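Local atomic coordinates of BH0493 protein (Bacillus halodurans C-125, PDB entry 2QEE), a protein that binds zinc and is probably a metal-dependent hydrolase of the amidohydrolase superfamily, its substrate not established. Residues Q129-V142 and L361-S373. Residues are numbered along the deposited sequence; the frame is centred on the assembly and turned at random.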
ATOM      1  N   GLN C 129      17.589  13.973  34.074  1.00 23.75           N
ATOM      2  CA  GLN C 129      16.537  13.860  33.043  1.00 20.71           C
ATOM      3  C   GLN C 129      16.622  12.516  32.361  1.00 21.24           C
ATOM      4  O   GLN C 129      15.578  11.905  32.033  1.00 23.33           O
ATOM      5  CB  GLN C 129      16.548  15.026  32.031  1.00 22.26           C
ATOM      6  CG  GLN C 129      15.356  15.010  31.020  1.00 24.05           C
ATOM      7  CD  GLN C 129      13.968  15.225  31.672  1.00 22.77           C
ATOM      8  OE1 GLN C 129      13.796  15.067  32.895  1.00 27.16           O
ATOM      9  NE2 GLN C 129      12.959  15.571  30.840  1.00 23.97           N
ATOM     10  N   VAL C 130      17.826  12.073  32.071  1.00 22.10           N
ATOM     11  CA  VAL C 130      18.014  10.704  31.530  1.00 21.38           C
ATOM     12  C   VAL C 130      17.374   9.683  32.491  1.00 23.46           C
ATOM     13  O   VAL C 130      16.615   8.808  32.065  1.00 24.04           O
ATOM     14  CB  VAL C 130      19.518  10.389  31.214  1.00 19.78           C
ATOM     15  CG1 VAL C 130      19.713   8.945  30.912  1.00 24.14           C
ATOM     16  CG2 VAL C 130      19.984  11.220  30.027  1.00 21.16           C
ATOM     17  N   ASP C 131      17.681   9.767  33.781  1.00 22.20           N
ATOM     18  CA  ASP C 131      17.058   8.846  34.743  1.00 21.22           C
ATOM     19  C   ASP C 131      15.533   8.874  34.668  1.00 21.62           C
ATOM     20  O   ASP C 131      14.903   7.833  34.602  1.00 23.10           O
ATOM     21  CB  ASP C 131      17.535   9.169  36.166  1.00 22.03           C
ATOM     22  CG  ASP C 131      18.940   8.695  36.420  1.00 25.00           C
ATOM     23  OD1 ASP C 131      19.511   7.954  35.597  1.00 25.85           O
ATOM     24  OD2 ASP C 131      19.487   9.049  37.496  1.00 28.06           O
ATOM     25  N   THR C 132      14.953  10.065  34.727  1.00 19.98           N
ATOM     26  CA  THR C 132      13.518  10.226  34.646  1.00 22.52           C
ATOM     27  C   THR C 132      12.965   9.616  33.350  1.00 21.46           C
ATOM     28  O   THR C 132      12.015   8.817  33.384  1.00 20.82           O
ATOM     29  CB  THR C 132      13.129  11.702  34.705  1.00 23.62           C
ATOM     30  OG1 THR C 132      13.622  12.265  35.946  1.00 27.45           O
ATOM     31  CG2 THR C 132      11.621  11.835  34.675  1.00 23.33           C
ATOM     32  N   VAL C 133      13.554  10.013  32.216  1.00 19.77           N
ATOM     33  CA  VAL C 133      12.984   9.635  30.917  1.00 19.21           C
ATOM     34  C   VAL C 133      13.093   8.140  30.662  1.00 18.79           C
ATOM     35  O   VAL C 133      12.114   7.537  30.203  1.00 19.95           O
ATOM     36  CB  VAL C 133      13.585  10.489  29.742  1.00 18.94           C
ATOM     37  CG1 VAL C 133      13.233   9.871  28.345  1.00 15.80           C
ATOM     38  CG2 VAL C 133      13.066  11.853  29.844  1.00 15.67           C
ATOM     39  N   LEU C 134      14.218   7.508  30.980  1.00 16.84           N
ATOM     40  CA  LEU C 134      14.348   6.080  30.719  1.00 18.99           C
ATOM     41  C   LEU C 134      13.388   5.263  31.606  1.00 19.97           C
ATOM     42  O   LEU C 134      12.911   4.186  31.192  1.00 20.53           O
ATOM     43  CB  LEU C 134      15.790   5.601  30.961  1.00 19.77           C
ATOM     44  CG  LEU C 134      16.847   6.190  30.004  1.00 19.94           C
ATOM     45  CD1 LEU C 134      18.205   5.459  30.209  1.00 22.25           C
ATOM     46  CD2 LEU C 134      16.408   6.053  28.590  1.00 20.14           C
ATOM     47  N   GLN C 135      13.149   5.761  32.815  1.00 20.41           N
ATOM     48  CA  GLN C 135      12.204   5.116  33.716  1.00 20.82           C
ATOM     49  C   GLN C 135      10.772   5.206  33.160  1.00 20.99           C
ATOM     50  O   GLN C 135      10.050   4.184  33.022  1.00 19.61           O
ATOM     51  CB  GLN C 135      12.312   5.745  35.109  1.00 20.01           C
ATOM     52  CG  GLN C 135      11.509   5.012  36.137  1.00 35.51           C
ATOM     53  CD  GLN C 135      10.035   5.311  36.041  1.00 28.75           C
ATOM     54  OE1 GLN C 135       9.621   6.468  35.949  1.00 43.92           O
ATOM     55  NE2 GLN C 135       9.219   4.258  36.129  1.00 48.55           N
ATOM     56  N   LEU C 136      10.360   6.430  32.851  1.00 21.23           N
ATOM     57  CA  LEU C 136       9.022   6.704  32.277  1.00 20.14           C
ATOM     58  C   LEU C 136       8.749   5.957  30.984  1.00 22.07           C
ATOM     59  O   LEU C 136       7.626   5.424  30.794  1.00 22.36           O
ATOM     60  CB  LEU C 136       8.794   8.189  32.027  1.00 21.38           C
ATOM     61  CG  LEU C 136       8.521   9.030  33.256  1.00 31.27           C
ATOM     62  CD1 LEU C 136       8.618  10.506  32.855  1.00 25.88           C
ATOM     63  CD2 LEU C 136       7.155   8.672  33.843  1.00 29.11           C
ATOM     64  N   ALA C 137       9.748   5.909  30.097  1.00 22.60           N
ATOM     65  CA  ALA C 137       9.612   5.199  28.823  1.00 20.43           C
ATOM     66  C   ALA C 137       9.920   3.698  28.991  1.00 19.53           C
ATOM     67  O   ALA C 137       9.822   2.937  28.027  1.00 18.86           O
ATOM     68  CB  ALA C 137      10.533   5.841  27.732  1.00 20.22           C
ATOM     69  N   ASN C 138      10.331   3.250  30.196  1.00 17.61           N
ATOM     70  CA  ASN C 138      10.758   1.853  30.379  1.00 16.65           C
ATOM     71  C   ASN C 138      11.747   1.369  29.324  1.00 16.18           C
ATOM     72  O   ASN C 138      11.566   0.307  28.699  1.00 16.28           O
ATOM     73  CB  ASN C 138       9.542   0.896  30.460  1.00 17.05           C
ATOM     74  CG  ASN C 138       9.873  -0.402  31.135  1.00 20.43           C
ATOM     75  OD1 ASN C 138      10.976  -0.595  31.699  1.00 18.04           O
ATOM     76  ND2 ASN C 138       8.945  -1.374  31.011  1.00 18.04           N
ATOM     77  N   VAL C 139      12.831   2.146  29.123  1.00 15.32           N
ATOM     78  CA  VAL C 139      13.888   1.770  28.199  1.00 15.08           C
ATOM     79  C   VAL C 139      15.159   1.449  29.008  1.00 16.30           C
ATOM     80  O   VAL C 139      15.652   2.301  29.771  1.00 18.26           O
ATOM     81  CB  VAL C 139      14.195   2.894  27.194  1.00 14.54           C
ATOM     82  CG1 VAL C 139      15.481   2.604  26.399  1.00 15.06           C
ATOM     83  CG2 VAL C 139      12.990   3.085  26.241  1.00 16.43           C
ATOM     84  N   SER C 140      15.628   0.227  28.858  1.00 14.80           N
ATOM     85  CA  SER C 140      16.778  -0.282  29.624  1.00 18.96           C
ATOM     86  C   SER C 140      18.082  -0.004  28.866  1.00 19.33           C
ATOM     87  O   SER C 140      19.185   0.116  29.485  1.00 20.05           O
ATOM     88  CB  SER C 140      16.620  -1.773  29.848  1.00 21.84           C
ATOM     89  OG  SER C 140      16.685  -2.504  28.639  1.00 18.97           O
ATOM     90  N   ASP C 141      18.008   0.059  27.530  1.00 15.58           N
ATOM     91  CA  ASP C 141      19.205   0.137  26.718  1.00 15.09           C
ATOM     92  C   ASP C 141      18.937   1.026  25.509  1.00 18.42           C
ATOM     93  O   ASP C 141      17.949   0.807  24.796  1.00 17.70           O
ATOM     94  CB  ASP C 141      19.610  -1.247  26.218  1.00 16.22           C
ATOM     95  CG  ASP C 141      20.073  -2.147  27.371  1.00 24.66           C
ATOM     96  OD1 ASP C 141      21.280  -2.138  27.717  1.00 20.62           O
ATOM     97  OD2 ASP C 141      19.239  -2.792  28.026  1.00 19.61           O
ATOM     98  N   VAL C 142      19.862   1.949  25.237  1.00 16.43           N
ATOM     99  CA  VAL C 142      19.750   2.871  24.113  1.00 16.58           C
ATOM    100  C   VAL C 142      20.951   2.637  23.203  1.00 18.34           C
ATOM    101  O   VAL C 142      22.123   2.650  23.681  1.00 20.58           O
ATOM    102  CB  VAL C 142      19.741   4.357  24.640  1.00 17.04           C
ATOM    103  CG1 VAL C 142      19.997   5.366  23.510  1.00 21.67           C
ATOM    104  CG2 VAL C 142      18.400   4.669  25.320  1.00 18.87           C
ATOM    105  N   LEU C 361      15.949  13.670  23.869  1.00 18.99           N
ATOM    106  CA  LEU C 361      15.786  12.665  24.923  1.00 18.63           C
ATOM    107  C   LEU C 361      14.332  12.321  25.241  1.00 17.30           C
ATOM    108  O   LEU C 361      13.978  11.145  25.217  1.00 16.60           O
ATOM    109  CB  LEU C 361      16.439  13.141  26.230  1.00 19.47           C
ATOM    110  CG  LEU C 361      16.342  12.198  27.441  1.00 23.49           C
ATOM    111  CD1 LEU C 361      16.940  10.829  27.193  1.00 18.83           C
ATOM    112  CD2 LEU C 361      17.047  12.941  28.596  1.00 20.56           C
ATOM    113  N   GLU C 362      13.496  13.330  25.487  1.00 17.55           N
ATOM    114  CA  GLU C 362      12.097  13.075  25.934  1.00 17.20           C
ATOM    115  C   GLU C 362      11.244  12.330  24.913  1.00 17.97           C
ATOM    116  O   GLU C 362      10.226  11.731  25.313  1.00 17.68           O
ATOM    117  CB  GLU C 362      11.356  14.348  26.290  1.00 18.30           C
ATOM    118  CG  GLU C 362      11.881  15.041  27.555  1.00 17.33           C
ATOM    119  CD  GLU C 362      13.198  15.807  27.350  1.00 23.62           C
ATOM    120  OE1 GLU C 362      13.690  15.957  26.214  1.00 18.04           O
ATOM    121  OE2 GLU C 362      13.720  16.293  28.369  1.00 21.77           O
ATOM    122  N   GLN C 363      11.671  12.309  23.660  1.00 18.78           N
ATOM    123  CA  GLN C 363      10.936  11.589  22.617  1.00 17.83           C
ATOM    124  C   GLN C 363      10.838  10.072  22.871  1.00 16.56           C
ATOM    125  O   GLN C 363       9.950   9.386  22.339  1.00 16.72           O
ATOM    126  CB  GLN C 363      11.579  11.805  21.269  1.00 17.46           C
ATOM    127  CG  GLN C 363      11.490  13.252  20.775  1.00 15.53           C
ATOM    128  CD  GLN C 363      12.286  13.507  19.506  1.00 17.02           C
ATOM    129  OE1 GLN C 363      13.236  12.810  19.202  1.00 17.64           O
ATOM    130  NE2 GLN C 363      11.896  14.534  18.761  1.00 18.00           N
ATOM    131  N   LEU C 364      11.743   9.510  23.653  1.00 16.08           N
ATOM    132  CA  LEU C 364      11.603   8.107  24.079  1.00 15.55           C
ATOM    133  C   LEU C 364      10.238   7.895  24.686  1.00 16.88           C
ATOM    134  O   LEU C 364       9.652   6.809  24.479  1.00 15.90           O
ATOM    135  CB  LEU C 364      12.671   7.739  25.121  1.00 16.00           C
ATOM    136  CG  LEU C 364      14.059   7.716  24.554  1.00 13.34           C
ATOM    137  CD1 LEU C 364      15.000   7.350  25.719  1.00 16.97           C
ATOM    138  CD2 LEU C 364      14.173   6.639  23.496  1.00 17.25           C
ATOM    139  N   ILE C 365       9.695   8.903  25.372  1.00 15.46           N
ATOM    140  CA  ILE C 365       8.406   8.709  26.048  1.00 16.74           C
ATOM    141  C   ILE C 365       7.349   8.431  24.959  1.00 16.24           C
ATOM    142  O   ILE C 365       6.686   7.379  24.989  1.00 16.81           O
ATOM    143  CB  ILE C 365       7.990   9.936  26.883  1.00 15.27           C
ATOM    144  CG1 ILE C 365       9.004  10.112  28.024  1.00 16.56           C
ATOM    145  CG2 ILE C 365       6.569   9.720  27.532  1.00 14.09           C
ATOM    146  CD1 ILE C 365       8.756  11.396  28.888  1.00 19.08           C
ATOM    147  N   TYR C 366       7.195   9.374  24.025  1.00 14.65           N
ATOM    148  CA  TYR C 366       6.069   9.217  23.043  1.00 14.64           C
ATOM    149  C   TYR C 366       6.360   8.165  21.995  1.00 14.60           C
ATOM    150  O   TYR C 366       5.421   7.446  21.516  1.00 14.74           O
ATOM    151  CB  TYR C 366       5.668  10.526  22.396  1.00 14.18           C
ATOM    152  CG  TYR C 366       6.300  10.919  21.074  1.00 13.15           C
ATOM    153  CD1 TYR C 366       5.902  10.306  19.872  1.00 15.38           C
ATOM    154  CD2 TYR C 366       7.269  11.965  21.004  1.00 17.30           C
ATOM    155  CE1 TYR C 366       6.354  10.733  18.643  1.00 14.30           C
ATOM    156  CE2 TYR C 366       7.748  12.374  19.752  1.00 12.50           C
ATOM    157  CZ  TYR C 366       7.321  11.749  18.589  1.00 16.20           C
ATOM    158  OH  TYR C 366       7.776  12.158  17.345  1.00 15.02           O
ATOM    159  N   LYS C 367       7.611   8.036  21.572  1.00 14.31           N
ATOM    160  CA  LYS C 367       7.871   7.080  20.508  1.00 14.60           C
ATOM    161  C   LYS C 367       7.501   5.675  20.998  1.00 14.13           C
ATOM    162  O   LYS C 367       6.896   4.881  20.252  1.00 16.63           O
ATOM    163  CB  LYS C 367       9.341   7.131  20.045  1.00 14.45           C
ATOM    164  CG  LYS C 367       9.743   8.504  19.482  1.00 18.43           C
ATOM    165  CD  LYS C 367       9.654   8.563  18.012  1.00 18.03           C
ATOM    166  CE  LYS C 367      10.432   9.832  17.560  1.00 21.42           C
ATOM    167  NZ  LYS C 367      10.290   9.970  16.084  1.00 21.39           N
ATOM    168  N   TRP C 368       7.836   5.338  22.240  1.00 14.25           N
ATOM    169  CA  TRP C 368       7.525   4.001  22.779  1.00 12.65           C
ATOM    170  C   TRP C 368       6.057   3.879  23.205  1.00 14.12           C
ATOM    171  O   TRP C 368       5.443   2.847  22.994  1.00 13.54           O
ATOM    172  CB  TRP C 368       8.554   3.610  23.884  1.00 14.20           C
ATOM    173  CG  TRP C 368       9.845   3.323  23.199  1.00 11.13           C
ATOM    174  CD1 TRP C 368      10.979   4.104  23.214  1.00 13.98           C
ATOM    175  CD2 TRP C 368      10.097   2.260  22.291  1.00 14.90           C
ATOM    176  NE1 TRP C 368      11.935   3.545  22.418  1.00 12.45           N
ATOM    177  CE2 TRP C 368      11.404   2.430  21.804  1.00 13.95           C
ATOM    178  CE3 TRP C 368       9.331   1.172  21.840  1.00 17.32           C
ATOM    179  CZ2 TRP C 368      11.984   1.547  20.906  1.00 14.57           C
ATOM    180  CZ3 TRP C 368       9.900   0.282  20.977  1.00 13.37           C
ATOM    181  CH2 TRP C 368      11.226   0.494  20.486  1.00 16.63           C
ATOM    182  N   HIS C 369       5.490   4.913  23.778  1.00 11.73           N
ATOM    183  CA  HIS C 369       4.070   4.864  24.159  1.00 12.76           C
ATOM    184  C   HIS C 369       3.199   4.628  22.899  1.00 14.55           C
ATOM    185  O   HIS C 369       2.297   3.755  22.872  1.00 14.24           O
ATOM    186  CB  HIS C 369       3.706   6.183  24.825  1.00 15.75           C
ATOM    187  CG  HIS C 369       2.286   6.283  25.302  1.00 27.33           C
ATOM    188  ND1 HIS C 369       1.200   6.389  24.441  1.00 32.56           N
ATOM    189  CD2 HIS C 369       1.781   6.368  26.557  1.00 33.45           C
ATOM    190  CE1 HIS C 369       0.090   6.484  25.154  1.00 35.16           C
ATOM    191  NE2 HIS C 369       0.412   6.470  26.439  1.00 39.37           N
ATOM    192  N   HIS C 370       3.433   5.432  21.858  1.00 13.46           N
ATOM    193  CA  HIS C 370       2.546   5.354  20.673  1.00 14.44           C
ATOM    194  C   HIS C 370       2.721   4.031  19.955  1.00 13.60           C
ATOM    195  O   HIS C 370       1.739   3.457  19.406  1.00 13.85           O
ATOM    196  CB  HIS C 370       2.866   6.495  19.689  1.00 13.52           C
ATOM    197  CG  HIS C 370       2.558   7.878  20.195  1.00 13.36           C
ATOM    198  ND1 HIS C 370       2.614   8.978  19.358  1.00 14.72           N
ATOM    199  CD2 HIS C 370       2.204   8.348  21.417  1.00 11.79           C
ATOM    200  CE1 HIS C 370       2.337  10.072  20.060  1.00 14.59           C
ATOM    201  NE2 HIS C 370       2.044   9.711  21.297  1.00 15.76           N
ATOM    202  N   SER C 371       3.976   3.557  19.883  1.00 12.24           N
ATOM    203  CA  SER C 371       4.247   2.287  19.198  1.00 11.91           C
ATOM    204  C   SER C 371       3.802   1.102  20.015  1.00 13.74           C
ATOM    205  O   SER C 371       3.348   0.143  19.468  1.00 13.61           O
ATOM    206  CB  SER C 371       5.721   2.140  18.900  1.00 15.06           C
ATOM    207  OG  SER C 371       6.034   3.018  17.796  1.00 19.23           O
ATOM    208  N   LYS C 372       4.035   1.131  21.322  1.00 12.65           N
ATOM    209  CA  LYS C 372       3.600  -0.025  22.129  1.00 12.82           C
ATOM    210  C   LYS C 372       2.101  -0.309  22.035  1.00 12.58           C
ATOM    211  O   LYS C 372       1.732  -1.450  21.924  1.00 13.40           O
ATOM    212  CB  LYS C 372       4.037   0.097  23.596  1.00 14.65           C
ATOM    213  CG  LYS C 372       5.487  -0.363  23.758  1.00 10.98           C
ATOM    214  CD  LYS C 372       5.900  -0.248  25.285  1.00 16.91           C
ATOM    215  CE  LYS C 372       7.190  -1.096  25.587  1.00 19.88           C
ATOM    216  NZ  LYS C 372       7.515  -1.167  27.079  1.00 22.06           N
ATOM    217  N   SER C 373       1.275   0.745  22.008  1.00 12.21           N
ATOM    218  CA  SER C 373      -0.196   0.552  21.965  1.00 13.88           C
ATOM    219  C   SER C 373      -0.553  -0.178  20.666  1.00 13.31           C
ATOM    220  O   SER C 373      -1.313  -1.129  20.694  1.00 13.49           O
ATOM    221  CB  SER C 373      -0.955   1.856  22.132  1.00 15.99           C
ATOM    222  OG  SER C 373      -0.693   2.763  21.108  1.00 19.86           O
TER
HETATM  223  O   HOH W   1       7.731   1.382  27.262  1.00 24.39           O
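Helices 126-136 and 363-388 pack side by side on the outside of the metal-bearing barrel of this putative amidohydrolase, where Val133, Ala137, Leu361, Leu364 and Ile365 pack together. Near the contact the axes run almost parallel, 6° apart and 8.8 Å from each other. The backbones come closest at Ala137, whose CA is 4.6 Å from Ile365 CA; its small CB rests on Leu364 O and Leu364 CB. One turn earlier, Val133 points CG1, set anti to its backbone nitrogen, at Leu361 O, Leu364 CB and Ile365 CG1, while CG2 lies against Leu361 CG and Glu362 CG. Leu136 CD1 meets Ile365 CD1 on the more exposed side. Leu361 reaches back in the opposite direction, its CD2 sitting 3.6 Å from Gln129 CG and also meeting Val130 CG2. Leu364 CD1 is pressed tightly against Leu134 CD2 at 3.5 Å. Beyond the Schellman motif that ends the first helix at Asn138, Val139 CG2 comes obliquely to Trp368 CD1 at 3.8 Å, and Trp368 NE1 bonds Asp26 of the neighbouring strand.

At the other end, Gln129 bends at chi2 (65°) and donates NE2 to Glu362 OE2 at 2.7 Å. Glu362 OE2 accepts through its anti lone pair and lies close to the amide plane of Gln129, although the two flat groups are turned 47° apart. Lys124 NZ binds Gln129 OE1 and Asp43 N binds Glu362 OE1, giving each group a second polar partner that limits its rotation. Replacing Gln129 by an alanine removes the amide, which would probably leave Glu362 OE2 without this donor and open a gap beside Leu361 CD2. A water accepts from Lys372 NZ at 2.6 Å and donates to Ala137 O, while the ammonium also bonds Val19 O. Apolar packing thus fills the middle, and directional polar links tie both ends, satisfying a buried carboxylate and ammonium group.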